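PDB 4BPS: chorismatase from Streptomyces hygroscopicus, which hydrolyses chorismate to a dihydroxycyclohexadiene carboxylic acid and pyruvate, a step in the biosynthesis of the immunosuppressant macrolides FK506 and FK520. Local coordinates for residues 240-249 with 265-274; 252-263 with 332-340. All blocks are in the same frame, centred on the assembly; numbering follows the deposited sequence.

Contact 1 (240-249 with 265-274). With 3EB (3-(2-carboxyethyl)benzoic acid), chain B.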
loop_
_atom_site.group_PDB
_atom_site.type_symbol
_atom_site.label_atom_id
_atom_site.label_comp_id
_atom_site.label_asym_id
_atom_site.label_seq_id
_atom_site.Cartn_x
_atom_site.Cartn_y
_atom_site.Cartn_z
ATOM N N LEU A 240 12.341 -4.566 1.724
ATOM C CA LEU A 240 11.406 -4.657 2.841
ATOM C C LEU A 240 10.309 -3.614 2.654
ATOM O O LEU A 240 10.556 -2.424 2.768
ATOM C CB LEU A 240 12.161 -4.430 4.144
ATOM C CG LEU A 240 11.361 -4.595 5.439
ATOM C CD1 LEU A 240 10.740 -5.979 5.555
ATOM C CD2 LEU A 240 12.329 -4.341 6.605
ATOM N N PHE A 241 9.101 -4.067 2.327
ATOM C CA PHE A 241 7.959 -3.174 2.149
ATOM C C PHE A 241 7.182 -3.098 3.460
ATOM O O PHE A 241 6.778 -4.141 3.996
ATOM C CB PHE A 241 7.031 -3.722 1.064
ATOM C CG PHE A 241 7.697 -3.867 -0.281
ATOM C CD1 PHE A 241 8.244 -2.770 -0.923
ATOM C CD2 PHE A 241 7.797 -5.099 -0.901
ATOM C CE1 PHE A 241 8.867 -2.901 -2.172
ATOM C CE2 PHE A 241 8.414 -5.244 -2.151
ATOM C CZ PHE A 241 8.924 -4.140 -2.793
ATOM N N ILE A 242 6.981 -1.885 3.986
ATOM C CA ILE A 242 6.293 -1.710 5.256
ATOM C C ILE A 242 4.871 -1.229 4.960
ATOM O O ILE A 242 4.674 -0.288 4.185
ATOM C CB ILE A 242 7.028 -0.712 6.154
ATOM C CG1 ILE A 242 8.519 -1.074 6.298
ATOM C CG2 ILE A 242 6.341 -0.660 7.526
ATOM C CD1 ILE A 242 9.383 0.102 6.653
ATOM N N SER A 243 3.891 -1.874 5.578
ATOM C CA SER A 243 2.488 -1.468 5.431
ATOM C C SER A 243 2.270 -0.049 5.908
ATOM O O SER A 243 3.069 0.485 6.689
ATOM C CB SER A 243 1.613 -2.396 6.257
ATOM O OG SER A 243 1.643 -3.677 5.668
ATOM N N ALA A 244 1.150 0.546 5.487
ATOM C CA ALA A 244 0.664 1.729 6.188
ATOM C C ALA A 244 0.521 1.348 7.659
ATOM O O ALA A 244 -0.091 0.321 7.987
ATOM C CB ALA A 244 -0.656 2.165 5.615
ATOM N N THR A 245 1.108 2.170 8.528
ATOM C CA THR A 245 1.260 1.864 9.949
ATOM C C THR A 245 0.631 2.983 10.782
ATOM O O THR A 245 0.933 4.158 10.548
ATOM C CB THR A 245 2.757 1.717 10.265
ATOM O OG1 THR A 245 3.333 0.691 9.438
ATOM C CG2 THR A 245 2.960 1.318 11.737
ATOM N N ALA A 246 -0.230 2.589 11.712
ATOM C CA ALA A 246 -1.025 3.512 12.506
ATOM C C ALA A 246 -0.619 3.499 13.974
ATOM O O ALA A 246 0.158 2.638 14.431
ATOM C CB ALA A 246 -2.500 3.128 12.406
ATOM N N GLY A 247 -1.190 4.448 14.719
ATOM C CA GLY A 247 -1.038 4.516 16.171
ATOM C C GLY A 247 -2.001 3.568 16.878
ATOM O O GLY A 247 -3.031 3.999 17.442
ATOM N N ILE A 248 -1.654 2.286 16.814
ATOM C CA ILE A 248 -2.421 1.204 17.397
ATOM C C ILE A 248 -1.487 0.371 18.292
ATOM O O ILE A 248 -0.292 0.214 17.988
ATOM C CB ILE A 248 -3.022 0.314 16.252
ATOM C CG1 ILE A 248 -4.287 0.951 15.656
ATOM C CG2 ILE A 248 -3.361 -1.089 16.713
ATOM C CD1 ILE A 248 -4.730 0.350 14.316
ATOM N N LEU A 249 -2.042 -0.156 19.377
ATOM C CA LEU A 249 -1.343 -1.140 20.212
ATOM C C LEU A 249 -2.349 -2.280 20.433
ATOM O O LEU A 249 -3.514 -2.050 20.795
ATOM C CB LEU A 249 -0.722 -0.506 21.465
ATOM C CG LEU A 249 0.444 0.483 21.162
ATOM C CD1 LEU A 249 0.891 1.171 22.441
ATOM C CD2 LEU A 249 1.706 -0.065 20.374
ATOM N N VAL A 265 3.631 6.747 17.953
ATOM C CA VAL A 265 3.394 5.316 18.062
ATOM C C VAL A 265 3.449 4.633 16.693
ATOM O O VAL A 265 3.942 3.515 16.567
ATOM C CB VAL A 265 2.071 5.017 18.800
ATOM C CG1 VAL A 265 1.720 3.533 18.724
ATOM C CG2 VAL A 265 2.209 5.456 20.260
ATOM N N ALA A 266 2.939 5.287 15.646
ATOM C CA ALA A 266 3.043 4.737 14.298
ATOM C C ALA A 266 4.510 4.519 13.941
ATOM O O ALA A 266 4.897 3.467 13.422
ATOM C CB ALA A 266 2.369 5.662 13.290
ATOM N N LEU A 267 5.347 5.525 14.194
ATOM C CA LEU A 267 6.776 5.404 13.915
ATOM C C LEU A 267 7.413 4.327 14.802
ATOM O O LEU A 267 8.271 3.584 14.344
ATOM C CB LEU A 267 7.442 6.762 14.084
ATOM C CG LEU A 267 7.090 7.783 12.995
ATOM C CD1 LEU A 267 7.527 9.192 13.437
ATOM C CD2 LEU A 267 7.733 7.408 11.687
ATOM N N ASP A 268 7.009 4.260 16.079
ATOM C CA ASP A 268 7.484 3.184 16.950
ATOM C C ASP A 268 7.121 1.816 16.378
ATOM O O ASP A 268 7.930 0.886 16.424
ATOM C CB ASP A 268 6.866 3.259 18.352
ATOM C CG ASP A 268 7.314 4.439 19.175
ATOM O OD1 ASP A 268 8.301 5.114 18.835
ATOM O OD2 ASP A 268 6.629 4.665 20.210
ATOM N N ASN A 269 5.893 1.676 15.873
ATOM C CA ASN A 269 5.466 0.398 15.307
ATOM C C ASN A 269 6.294 0.063 14.066
ATOM O O ASN A 269 6.726 -1.089 13.871
ATOM C CB ASN A 269 3.988 0.447 14.941
ATOM C CG ASN A 269 3.074 0.174 16.142
ATOM O OD1 ASN A 269 3.414 -0.618 17.018
ATOM N ND2 ASN A 269 1.871 0.759 16.132
HETATM N N MSE A 270 6.563 1.055 13.217
HETATM C CA MSE A 270 7.395 0.828 12.050
HETATM C C MSE A 270 8.796 0.374 12.477
HETATM O O MSE A 270 9.346 -0.566 11.900
HETATM C CB MSE A 270 7.446 2.118 11.226
HETATM C CG MSE A 270 8.385 2.063 10.044
HETATM SE SE MSE A 270 8.304 3.660 8.921
HETATM C CE MSE A 270 6.773 3.180 7.817
ATOM N N ALA A 271 9.366 1.036 13.490
ATOM C CA ALA A 271 10.704 0.663 13.966
ATOM C C ALA A 271 10.700 -0.746 14.526
ATOM O O ALA A 271 11.656 -1.492 14.331
ATOM C CB ALA A 271 11.200 1.654 15.005
ATOM N N ARG A 272 9.623 -1.138 15.192
ATOM C CA ARG A 272 9.577 -2.475 15.782
ATOM C C ARG A 272 9.516 -3.539 14.690
ATOM O O ARG A 272 10.184 -4.570 14.779
ATOM C CB ARG A 272 8.396 -2.625 16.741
ATOM C CG ARG A 272 8.544 -3.876 17.595
ATOM C CD ARG A 272 7.374 -4.140 18.528
ATOM N NE ARG A 272 7.118 -2.945 19.304
ATOM C CZ ARG A 272 6.134 -2.097 19.056
ATOM N NH1 ARG A 272 6.027 -0.985 19.764
ATOM N NH2 ARG A 272 5.248 -2.346 18.104
ATOM N N VAL A 273 8.719 -3.300 13.656
ATOM C CA VAL A 273 8.513 -4.273 12.605
ATOM C C VAL A 273 9.816 -4.580 11.880
ATOM O O VAL A 273 10.091 -5.716 11.505
ATOM C CB VAL A 273 7.463 -3.737 11.621
ATOM C CG1 VAL A 273 7.482 -4.504 10.322
ATOM C CG2 VAL A 273 6.100 -3.813 12.258
ATOM N N ILE A 274 10.613 -3.531 11.654
ATOM C CA ILE A 274 11.854 -3.663 10.871
ATOM C C ILE A 274 13.103 -3.910 11.725
ATOM O O ILE A 274 14.202 -4.023 11.176
ATOM C CB ILE A 274 12.074 -2.430 9.948
ATOM C CG1 ILE A 274 12.483 -1.191 10.775
ATOM C CG2 ILE A 274 10.832 -2.204 9.081
ATOM C CD1 ILE A 274 12.689 0.089 9.964
HETATM C C 3EB B . -4.607 -0.969 11.038
HETATM O O 3EB B . -5.574 -1.738 11.061
HETATM C CA 3EB B . -4.700 0.412 10.451
HETATM O OAB 3EB B . -7.266 -2.527 5.250
HETATM O OAD 3EB B . -5.555 -2.754 3.856
HETATM C CAE 3EB B . -3.475 -0.402 7.783
HETATM C CAF 3EB B . -2.941 -1.062 6.683
HETATM C CAG 3EB B . -4.857 -0.334 7.966
HETATM C CAH 3EB B . -3.774 -1.650 5.746
HETATM C CAL 3EB B . -6.072 -2.321 4.955
HETATM C CAM 3EB B . -5.680 -0.949 7.023
HETATM C CAN 3EB B . -5.153 -1.625 5.922
HETATM O OXT 3EB B . -3.472 -1.274 11.569
HETATM C C2 3EB B . -5.484 0.428 9.123
#

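Contact 2 (252-263 with 332-340). With 3EB (3-(2-carboxyethyl)benzoic acid), chain B.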
loop_
_atom_site.group_PDB
_atom_site.type_symbol
_atom_site.label_atom_id
_atom_site.label_comp_id
_atom_site.label_asym_id
_atom_site.label_seq_id
_atom_site.Cartn_x
_atom_site.Cartn_y
_atom_site.Cartn_z
ATOM N N ARG A 252 -6.076 -1.844 19.281
ATOM C CA ARG A 252 -6.728 -0.623 19.721
ATOM C C ARG A 252 -6.072 0.647 19.215
ATOM O O ARG A 252 -4.857 0.814 19.319
ATOM C CB ARG A 252 -6.632 -0.578 21.256
ATOM C CG ARG A 252 -7.766 -1.061 22.119
ATOM C CD ARG A 252 -7.650 -0.330 23.520
ATOM N NE ARG A 252 -7.294 1.099 23.350
ATOM C CZ ARG A 252 -7.203 2.018 24.296
ATOM N NH1 ARG A 252 -7.449 1.723 25.564
ATOM N NH2 ARG A 252 -6.868 3.270 23.941
ATOM N N THR A 253 -6.896 1.592 18.767
ATOM C CA THR A 253 -6.432 2.947 18.556
ATOM C C THR A 253 -5.938 3.488 19.892
ATOM O O THR A 253 -6.642 3.388 20.912
ATOM C CB THR A 253 -7.579 3.826 18.045
ATOM O OG1 THR A 253 -7.985 3.318 16.779
ATOM C CG2 THR A 253 -7.145 5.288 17.927
ATOM N N VAL A 254 -4.754 4.096 19.897
ATOM C CA VAL A 254 -4.237 4.780 21.080
ATOM C C VAL A 254 -4.099 6.280 20.792
ATOM O O VAL A 254 -4.276 6.726 19.658
ATOM C CB VAL A 254 -2.947 4.135 21.612
ATOM C CG1 VAL A 254 -3.233 2.715 22.098
ATOM C CG2 VAL A 254 -1.846 4.198 20.594
ATOM N N HIS A 255 -3.871 7.060 21.847
ATOM C CA HIS A 255 -3.690 8.512 21.689
ATOM C C HIS A 255 -4.869 9.149 20.945
ATOM O O HIS A 255 -4.706 9.922 19.997
ATOM C CB HIS A 255 -2.351 8.858 21.049
ATOM C CG HIS A 255 -1.176 8.443 21.873
ATOM N ND1 HIS A 255 -0.945 8.931 23.142
ATOM C CD2 HIS A 255 -0.160 7.591 21.605
ATOM C CE1 HIS A 255 0.168 8.397 23.614
ATOM N NE2 HIS A 255 0.667 7.586 22.699
ATOM N N HIS A 256 -6.081 8.885 21.436
ATOM C CA HIS A 256 -7.276 9.469 20.855
ATOM C C HIS A 256 -7.144 10.984 20.772
ATOM O O HIS A 256 -6.792 11.645 21.752
ATOM C CB HIS A 256 -8.502 9.091 21.713
ATOM C CG HIS A 256 -9.800 9.322 21.023
ATOM N ND1 HIS A 256 -10.443 10.544 21.022
ATOM C CD2 HIS A 256 -10.601 8.469 20.343
ATOM C CE1 HIS A 256 -11.576 10.434 20.345
ATOM N NE2 HIS A 256 -11.697 9.185 19.928
ATOM N N GLY A 257 -7.455 11.545 19.612
ATOM C CA GLY A 257 -7.470 12.992 19.451
ATOM C C GLY A 257 -6.105 13.646 19.480
ATOM O O GLY A 257 -6.036 14.876 19.445
ATOM N N ASP A 258 -5.023 12.856 19.492
ATOM C CA ASP A 258 -3.670 13.365 19.733
ATOM C C ASP A 258 -2.790 12.926 18.553
ATOM O O ASP A 258 -2.228 11.839 18.562
ATOM C CB ASP A 258 -3.197 12.787 21.075
ATOM C CG ASP A 258 -1.715 12.943 21.333
ATOM O OD1 ASP A 258 -1.051 13.786 20.686
ATOM O OD2 ASP A 258 -1.214 12.231 22.248
ATOM N N VAL A 259 -2.708 13.761 17.519
ATOM C CA VAL A 259 -2.035 13.325 16.302
ATOM C C VAL A 259 -0.541 13.144 16.544
ATOM O O VAL A 259 0.092 12.287 15.914
ATOM C CB VAL A 259 -2.305 14.269 15.124
ATOM C CG1 VAL A 259 -1.589 15.617 15.286
ATOM C CG2 VAL A 259 -1.941 13.596 13.825
ATOM N N THR A 260 0.041 13.951 17.424
ATOM C CA THR A 260 1.457 13.799 17.732
ATOM C C THR A 260 1.719 12.418 18.349
ATOM O O THR A 260 2.617 11.688 17.918
ATOM C CB THR A 260 1.916 14.911 18.676
ATOM O OG1 THR A 260 1.844 16.149 17.982
ATOM C CG2 THR A 260 3.357 14.691 19.141
ATOM N N GLY A 261 0.934 12.060 19.368
ATOM C CA GLY A 261 1.092 10.766 20.000
ATOM C C GLY A 261 0.841 9.602 19.046
ATOM O O GLY A 261 1.597 8.625 19.016
ATOM N N GLN A 262 -0.203 9.706 18.213
ATOM C CA GLN A 262 -0.446 8.661 17.220
ATOM C C GLN A 262 0.719 8.551 16.254
ATOM O O GLN A 262 1.106 7.442 15.876
ATOM C CB GLN A 262 -1.748 8.862 16.447
ATOM C CG GLN A 262 -2.993 8.637 17.306
ATOM C CD GLN A 262 -4.247 8.528 16.482
ATOM O OE1 GLN A 262 -4.228 8.428 15.249
ATOM N NE2 GLN A 262 -5.376 8.542 17.152
ATOM N N CYS A 263 1.280 9.685 15.827
ATOM C CA CYS A 263 2.382 9.649 14.865
ATOM C C CYS A 263 3.620 8.996 15.522
ATOM O O CYS A 263 4.314 8.187 14.887
ATOM C CB CYS A 263 2.684 11.063 14.403
ATOM S SG CYS A 263 3.831 11.133 12.994
ATOM N N ARG A 332 -9.984 3.977 10.106
ATOM C CA ARG A 332 -10.890 4.255 11.234
ATOM C C ARG A 332 -10.983 5.752 11.414
ATOM O O ARG A 332 -9.965 6.449 11.337
ATOM C CB ARG A 332 -10.364 3.702 12.561
ATOM C CG ARG A 332 -10.085 2.236 12.560
ATOM C CD ARG A 332 -9.490 1.812 13.872
ATOM N NE ARG A 332 -9.158 0.399 13.833
ATOM C CZ ARG A 332 -8.501 -0.233 14.793
ATOM N NH1 ARG A 332 -8.030 0.415 15.878
ATOM N NH2 ARG A 332 -8.283 -1.531 14.659
ATOM N N GLU A 333 -12.184 6.251 11.713
ATOM C CA GLU A 333 -12.389 7.672 11.965
ATOM C C GLU A 333 -11.429 8.196 13.045
ATOM O O GLU A 333 -10.926 9.314 12.903
ATOM C CB GLU A 333 -13.844 7.975 12.369
ATOM C CG GLU A 333 -14.140 9.466 12.658
ATOM C CD GLU A 333 -14.204 10.334 11.401
ATOM O OE1 GLU A 333 -14.476 9.819 10.282
ATOM O OE2 GLU A 333 -13.986 11.559 11.531
ATOM N N ASP A 334 -11.166 7.393 14.090
ATOM C CA ASP A 334 -10.308 7.880 15.172
ATOM C C ASP A 334 -8.803 7.755 14.938
ATOM O O ASP A 334 -8.023 8.178 15.795
ATOM C CB ASP A 334 -10.704 7.273 16.530
ATOM C CG ASP A 334 -10.480 5.775 16.634
ATOM O OD1 ASP A 334 -9.778 5.172 15.792
ATOM O OD2 ASP A 334 -10.973 5.209 17.646
ATOM N N LEU A 335 -8.405 7.231 13.784
ATOM C CA LEU A 335 -7.007 7.276 13.381
ATOM C C LEU A 335 -6.772 8.564 12.614
ATOM O O LEU A 335 -7.544 8.920 11.714
ATOM C CB LEU A 335 -6.626 6.042 12.559
ATOM C CG LEU A 335 -6.688 4.722 13.344
ATOM C CD1 LEU A 335 -6.489 3.542 12.397
ATOM C CD2 LEU A 335 -5.669 4.685 14.498
ATOM N N LEU A 336 -5.686 9.243 12.969
ATOM C CA LEU A 336 -5.425 10.598 12.517
ATOM C C LEU A 336 -4.244 10.713 11.564
ATOM O O LEU A 336 -4.042 11.763 10.935
ATOM C CB LEU A 336 -5.150 11.480 13.740
ATOM C CG LEU A 336 -6.251 11.450 14.810
ATOM C CD1 LEU A 336 -5.815 12.211 16.050
ATOM C CD2 LEU A 336 -7.548 12.000 14.256
ATOM N N VAL A 337 -3.428 9.653 11.498
ATOM C CA VAL A 337 -2.184 9.674 10.738
ATOM C C VAL A 337 -1.740 8.243 10.496
ATOM O O VAL A 337 -1.969 7.365 11.347
ATOM C CB VAL A 337 -1.090 10.460 11.508
ATOM C CG1 VAL A 337 -0.851 9.908 12.944
ATOM C CG2 VAL A 337 0.230 10.508 10.703
ATOM N N GLU A 338 -1.123 7.981 9.342
ATOM C CA GLU A 338 -0.457 6.708 9.113
ATOM C C GLU A 338 0.766 6.943 8.234
ATOM O O GLU A 338 0.819 7.929 7.490
ATOM C CB GLU A 338 -1.337 5.719 8.371
ATOM C CG GLU A 338 -2.412 5.127 9.198
ATOM C CD GLU A 338 -3.120 4.027 8.443
ATOM O OE1 GLU A 338 -3.145 4.088 7.175
ATOM O OE2 GLU A 338 -3.655 3.106 9.071
ATOM N N ILE A 339 1.726 6.028 8.309
ATOM C CA ILE A 339 2.951 6.129 7.551
ATOM C C ILE A 339 3.266 4.781 6.909
ATOM O O ILE A 339 3.204 3.749 7.583
ATOM C CB ILE A 339 4.130 6.544 8.451
ATOM C CG1 ILE A 339 3.794 7.798 9.261
ATOM C CG2 ILE A 339 5.392 6.771 7.620
ATOM C CD1 ILE A 339 3.558 7.551 10.704
ATOM N N GLU A 340 3.608 4.793 5.613
ATOM C CA GLU A 340 4.138 3.623 4.936
ATOM C C GLU A 340 5.522 3.976 4.380
ATOM O O GLU A 340 5.886 5.146 4.260
ATOM C CB GLU A 340 3.213 3.172 3.788
ATOM C CG GLU A 340 3.098 4.175 2.664
ATOM C CD GLU A 340 2.216 3.682 1.529
ATOM O OE1 GLU A 340 1.005 3.476 1.754
ATOM O OE2 GLU A 340 2.736 3.491 0.387
HETATM C C 3EB B . -4.607 -0.969 11.038
HETATM O O 3EB B . -5.574 -1.738 11.061
HETATM C CA 3EB B . -4.700 0.412 10.451
HETATM O OAB 3EB B . -7.266 -2.527 5.250
HETATM O OAD 3EB B . -5.555 -2.754 3.856
HETATM C CAE 3EB B . -3.475 -0.402 7.783
HETATM C CAF 3EB B . -2.941 -1.062 6.683
HETATM C CAG 3EB B . -4.857 -0.334 7.966
HETATM C CAH 3EB B . -3.774 -1.650 5.746
HETATM C CAL 3EB B . -6.072 -2.321 4.955
HETATM C CAM 3EB B . -5.680 -0.949 7.023
HETATM C CAN 3EB B . -5.153 -1.625 5.922
HETATM O OXT 3EB B . -3.472 -1.274 11.569
HETATM C C2 3EB B . -5.484 0.428 9.123
HETATM O O HOH W 1 -13.212 7.150 18.919
HETATM O O HOH W 2 -8.760 10.203 17.561
HETATM O O HOH W 3 -2.800 6.506 13.757
#

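Contact 1 (240-249 with 265-274)
The flat amide of N269 lies edge-on to segment 240-249, with two backbone carbonyls at its nitrogen edge and a guanidinium at its oxygen edge. Both acceptors lie close to the amide plane: ND2 of N269 donates to O of I248 at 2.9 Å in a nearly straight bond (169°), and to O of A246 at 3.1 Å in a more bent one. The two N-H groups thus bridge the inverse gamma turn centred on G247. OD1 of N269 is met in plane by NH2 of R272 at 2.7 Å, and N206 binds the same oxygen and NH2 of R272; with both ends held, the amide's rotation is fixed. One face of the R272 guanidinium has O of D268 near its rim. Beside the amide, CG2 of T245, anti to the backbone N (OG1 at chi1 -58°), presses on O of A266 at 3.3 Å and on CB of N269, while OG1 turns back to O of S243. Further along, the chemistry is wholly apolar: CG2 of I274 receives CD2 of L240 and CD1 of I242, each at 3.6 Å, and in one conformer CE of M270, a selenomethionine, meets CG2 of I242. The strand lies between helix and bound 3-(2-carboxyethyl)benzoic acid, which A244 approaches. Helix segment 265-274 runs at 132° to strand 240-246, and strands 229-232 and 337-343 flank strand 239-249 in the sheet.

Contact 2 (252-263 with 332-340)
Q262 reads the backbone of the turn before strand 337-343 with both ends of its amide. NE2 donates to O of D334 at 3.0 Å, in plane and almost straight (175°), and OE1 accepts from N of L336 at 2.8 Å. With CG beside its own backbone N (chi1 -70°) and the chain extended, the amide reaches both groups. Shortened to an alanine, this position would probably leave N of L336 and O of D334 without these mates and open a gap. The tight part continues with CG2 of V259 against CB of L336 at 3.8 Å and CG1 of V337 against CB of C263. Also tight is T253: its OG1 donates to OD1 of D334 at 2.8 Å and accepts from NH1 of R332 at 3.0 Å, an arginine that also binds O of H251. Looser, toward solvent, CD2 of H256 lies 4.0 Å from CB of D334, and waters bridge H256 NE2 to D334 OD2 and G257 N to D334 O. The catalytic E338 leaves its backbone away from segment 252-263, with OE2 3.2 Å from CA of the ligand. Helix 306-314 covers V259 and C263, while strands 239-249 and 296-300 border strand 337-343.

Overall arrangement
The two contacts illustrate how one helix, 259-274, can back a mixed sheet along its length: contact 2 uses its start, contact 1 the rest. Contact 1 is the more buried, an apolar core at one end and an asparagine amide at the other; contact 2 is only partly buried, relying on polar side chains and water where it faces solvent. Each enlists a side-chain amide from the helix to hold backbone groups, in contact 1 of the strand and its turn, in contact 2 of the loop leading into strand 337-343. They join directly, through T245 N to I339 O and G247 O to V254 N, probable hydrogen bonds, and through A266 packing on I339. Both reach the bound ligand: contact 1 supplies pocket wall, contact 2 the proton acceptor E338.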